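Local coordinates for protein glutamate racemase (Escherichia coli, PDB 2JFN) that belongs to the Asp/Glu/hydantoin racemase family and holds glutamic acid and uridine-5'-diphosphate-N-acetylmuramoyl-L-alanine in separate pockets, at residues His48-Phe53 against Tyr83-Ala88. Sequence-based numbering, arbitrary orientation.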
ATOM      1  N   HIS A  48      -7.361 -16.580  -6.087  1.00 31.91           N
ATOM      2  CA  HIS A  48      -6.314 -16.632  -7.104  1.00 30.54           C
ATOM      3  C   HIS A  48      -5.750 -15.219  -7.093  1.00 29.55           C
ATOM      4  O   HIS A  48      -6.331 -14.307  -7.688  1.00 29.03           O
ATOM      5  CB  HIS A  48      -6.876 -16.922  -8.497  1.00 30.57           C
ATOM      6  CG  HIS A  48      -5.880 -16.711  -9.599  1.00 30.87           C
ATOM      7  ND1 HIS A  48      -6.187 -16.044 -10.766  1.00 31.68           N
ATOM      8  CD2 HIS A  48      -4.584 -17.088  -9.714  1.00 30.97           C
ATOM      9  CE1 HIS A  48      -5.125 -16.022 -11.553  1.00 31.33           C
ATOM     10  NE2 HIS A  48      -4.138 -16.649 -10.937  1.00 31.22           N
ATOM     11  N   TYR A  49      -4.633 -15.039  -6.406  1.00 28.24           N
ATOM     12  CA  TYR A  49      -4.029 -13.723  -6.301  1.00 27.76           C
ATOM     13  C   TYR A  49      -3.010 -13.391  -7.381  1.00 27.00           C
ATOM     14  O   TYR A  49      -2.222 -14.237  -7.814  1.00 26.57           O
ATOM     15  CB  TYR A  49      -3.356 -13.549  -4.935  1.00 28.09           C
ATOM     16  CG  TYR A  49      -4.307 -13.466  -3.760  1.00 28.48           C
ATOM     17  CD1 TYR A  49      -4.557 -14.577  -2.956  1.00 28.86           C
ATOM     18  CD2 TYR A  49      -4.938 -12.262  -3.438  1.00 28.88           C
ATOM     19  CE1 TYR A  49      -5.412 -14.494  -1.843  1.00 29.12           C
ATOM     20  CE2 TYR A  49      -5.793 -12.165  -2.338  1.00 29.31           C
ATOM     21  CZ  TYR A  49      -6.024 -13.286  -1.544  1.00 29.63           C
ATOM     22  OH  TYR A  49      -6.855 -13.177  -0.446  1.00 29.75           O
ATOM     23  N   ILE A  50      -3.050 -12.140  -7.810  1.00 25.98           N
ATOM     24  CA  ILE A  50      -2.106 -11.627  -8.782  1.00 24.91           C
ATOM     25  C   ILE A  50      -1.516 -10.397  -8.115  1.00 24.67           C
ATOM     26  O   ILE A  50      -2.256  -9.496  -7.708  1.00 24.39           O
ATOM     27  CB  ILE A  50      -2.791 -11.166 -10.081  1.00 24.96           C
ATOM     28  CG1 ILE A  50      -3.470 -12.350 -10.775  1.00 24.11           C
ATOM     29  CG2 ILE A  50      -1.756 -10.524 -11.008  1.00 23.79           C
ATOM     30  CD1 ILE A  50      -4.427 -11.922 -11.879  1.00 24.92           C
ATOM     31  N   TYR A  51      -0.198 -10.371  -7.968  1.00 24.20           N
ATOM     32  CA  TYR A  51       0.459  -9.212  -7.387  1.00 24.34           C
ATOM     33  C   TYR A  51       1.215  -8.541  -8.519  1.00 24.47           C
ATOM     34  O   TYR A  51       1.982  -9.190  -9.233  1.00 24.67           O
ATOM     35  CB  TYR A  51       1.445  -9.610  -6.283  1.00 24.65           C
ATOM     36  CG  TYR A  51       2.004  -8.404  -5.544  1.00 25.11           C
ATOM     37  CD1 TYR A  51       3.269  -7.891  -5.838  1.00 25.28           C
ATOM     38  CD2 TYR A  51       1.229  -7.731  -4.599  1.00 25.76           C
ATOM     39  CE1 TYR A  51       3.743  -6.728  -5.209  1.00 25.75           C
ATOM     40  CE2 TYR A  51       1.692  -6.576  -3.964  1.00 25.82           C
ATOM     41  CZ  TYR A  51       2.942  -6.076  -4.273  1.00 26.04           C
ATOM     42  OH  TYR A  51       3.363  -4.908  -3.658  1.00 25.60           O
ATOM     43  N   ALA A  52       0.989  -7.247  -8.699  1.00 24.11           N
ATOM     44  CA  ALA A  52       1.677  -6.515  -9.753  1.00 23.89           C
ATOM     45  C   ALA A  52       2.340  -5.278  -9.174  1.00 23.96           C
ATOM     46  O   ALA A  52       1.715  -4.518  -8.429  1.00 23.07           O
ATOM     47  CB  ALA A  52       0.689  -6.116 -10.847  1.00 23.82           C
ATOM     48  N   PHE A  53       3.611  -5.085  -9.500  1.00 23.37           N
ATOM     49  CA  PHE A  53       4.319  -3.914  -9.019  1.00 23.51           C
ATOM     50  C   PHE A  53       5.038  -3.211 -10.172  1.00 23.79           C
ATOM     51  O   PHE A  53       5.635  -3.850 -11.045  1.00 22.86           O
ATOM     52  CB  PHE A  53       5.282  -4.287  -7.869  1.00 23.73           C
ATOM     53  CG  PHE A  53       6.342  -5.297  -8.235  1.00 24.04           C
ATOM     54  CD1 PHE A  53       7.664  -4.895  -8.422  1.00 23.82           C
ATOM     55  CD2 PHE A  53       6.029  -6.649  -8.349  1.00 24.45           C
ATOM     56  CE1 PHE A  53       8.661  -5.827  -8.713  1.00 24.38           C
ATOM     57  CE2 PHE A  53       7.018  -7.596  -8.642  1.00 24.39           C
ATOM     58  CZ  PHE A  53       8.338  -7.181  -8.824  1.00 24.35           C
ATOM     59  N   TYR A  83      -5.688 -12.141 -17.144  1.00 30.58           N
ATOM     60  CA  TYR A  83      -6.734 -12.796 -16.358  1.00 30.30           C
ATOM     61  C   TYR A  83      -7.917 -11.885 -16.062  1.00 29.65           C
ATOM     62  O   TYR A  83      -7.735 -10.759 -15.597  1.00 29.22           O
ATOM     63  CB  TYR A  83      -6.209 -13.268 -14.994  1.00 30.71           C
ATOM     64  CG  TYR A  83      -5.207 -14.397 -15.002  1.00 31.39           C
ATOM     65  CD1 TYR A  83      -3.840 -14.140 -14.961  1.00 31.23           C
ATOM     66  CD2 TYR A  83      -5.630 -15.726 -15.008  1.00 31.62           C
ATOM     67  CE1 TYR A  83      -2.917 -15.180 -14.922  1.00 32.06           C
ATOM     68  CE2 TYR A  83      -4.715 -16.772 -14.970  1.00 32.08           C
ATOM     69  CZ  TYR A  83      -3.364 -16.494 -14.926  1.00 32.19           C
ATOM     70  OH  TYR A  83      -2.455 -17.529 -14.886  1.00 32.58           O
ATOM     71  N   PRO A  84      -9.144 -12.351 -16.345  1.00 29.11           N
ATOM     72  CA  PRO A  84     -10.301 -11.506 -16.043  1.00 28.54           C
ATOM     73  C   PRO A  84     -10.226 -11.320 -14.524  1.00 27.78           C
ATOM     74  O   PRO A  84      -9.861 -12.249 -13.805  1.00 27.15           O
ATOM     75  CB  PRO A  84     -11.479 -12.381 -16.458  1.00 29.05           C
ATOM     76  CG  PRO A  84     -10.920 -13.124 -17.650  1.00 29.74           C
ATOM     77  CD  PRO A  84      -9.533 -13.512 -17.169  1.00 29.50           C
ATOM     78  N   LEU A  85     -10.555 -10.131 -14.037  1.00 27.35           N
ATOM     79  CA  LEU A  85     -10.461  -9.858 -12.605  1.00 26.90           C
ATOM     80  C   LEU A  85     -11.807  -9.781 -11.901  1.00 26.93           C
ATOM     81  O   LEU A  85     -12.767  -9.251 -12.441  1.00 26.47           O
ATOM     82  CB  LEU A  85      -9.716  -8.539 -12.382  1.00 26.62           C
ATOM     83  CG  LEU A  85      -8.340  -8.382 -13.034  1.00 26.34           C
ATOM     84  CD1 LEU A  85      -7.814  -6.963 -12.821  1.00 26.18           C
ATOM     85  CD2 LEU A  85      -7.388  -9.409 -12.452  1.00 26.09           C
ATOM     86  N   ALA A  86     -11.873 -10.331 -10.696  1.00 27.16           N
ATOM     87  CA  ALA A  86     -13.095 -10.263  -9.911  1.00 27.51           C
ATOM     88  C   ALA A  86     -13.028  -8.949  -9.125  1.00 27.57           C
ATOM     89  O   ALA A  86     -14.044  -8.321  -8.842  1.00 28.41           O
ATOM     90  CB  ALA A  86     -13.177 -11.458  -8.952  1.00 27.79           C
ATOM     91  N   LEU A  87     -11.811  -8.520  -8.801  1.00 27.71           N
ATOM     92  CA  LEU A  87     -11.617  -7.295  -8.036  1.00 27.37           C
ATOM     93  C   LEU A  87     -10.150  -6.884  -8.049  1.00 27.07           C
ATOM     94  O   LEU A  87      -9.262  -7.732  -8.146  1.00 27.09           O
ATOM     95  CB  LEU A  87     -12.080  -7.532  -6.591  1.00 28.02           C
ATOM     96  CG  LEU A  87     -11.840  -6.503  -5.483  1.00 27.98           C
ATOM     97  CD1 LEU A  87     -12.831  -6.772  -4.354  1.00 28.10           C
ATOM     98  CD2 LEU A  87     -10.404  -6.591  -4.962  1.00 28.31           C
ATOM     99  N   ALA A  88      -9.906  -5.582  -7.950  1.00 26.70           N
ATOM    100  CA  ALA A  88      -8.550  -5.051  -7.925  1.00 26.24           C
ATOM    101  C   ALA A  88      -8.373  -4.085  -6.757  1.00 26.33           C
ATOM    102  O   ALA A  88      -9.260  -3.283  -6.448  1.00 25.93           O
ATOM    103  CB  ALA A  88      -8.238  -4.338  -9.228  1.00 26.54           C
TER
HETATM  104  O   HOH W   1      -1.840 -17.024 -12.213  1.00 37.47           O
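His48 turns the edge of its imidazole toward one face of the Tyr83 ring, a T-shaped stack with centroids 4.7 Å apart and planes at 66°. CE1 leads, 3.5 Å from Tyr83 CD2 and offset toward the rim of the phenol; CG of His48 lies anti to the backbone N (chi1 168°), which carries the imidazole out from the strand to Tyr83. Beside this stack the packing is wholly apolar: Ile50 CD1 reaches Tyr83 CB at 3.8 Å and Leu85 CD2 at 3.9 Å, so a single methyl touches both tyrosine and leucine. The looser, hydrated side is where a water sits between the polar ends of the two rings; Tyr83 as a whole is partly exposed, while His48, Ile50 and Leu85 are buried. This water stands 2.7 Å from His48 NE2, in the imidazole plane, and donates a weak bond to Tyr83 OH. Thr23 OG1 binds His48 ND1, and Asp250 OD2 binds Tyr83 OH, which probably fixes both rings. Tyr83 follows helix 65-82, and the chain then runs through Leu85 into strand 87-90. Strand 21-28 separates that strand from 48-53 in the parallel part of the sheet, so the contact spans a beta-alpha-beta crossover, packing the helix-to-strand loop against strand 48-53.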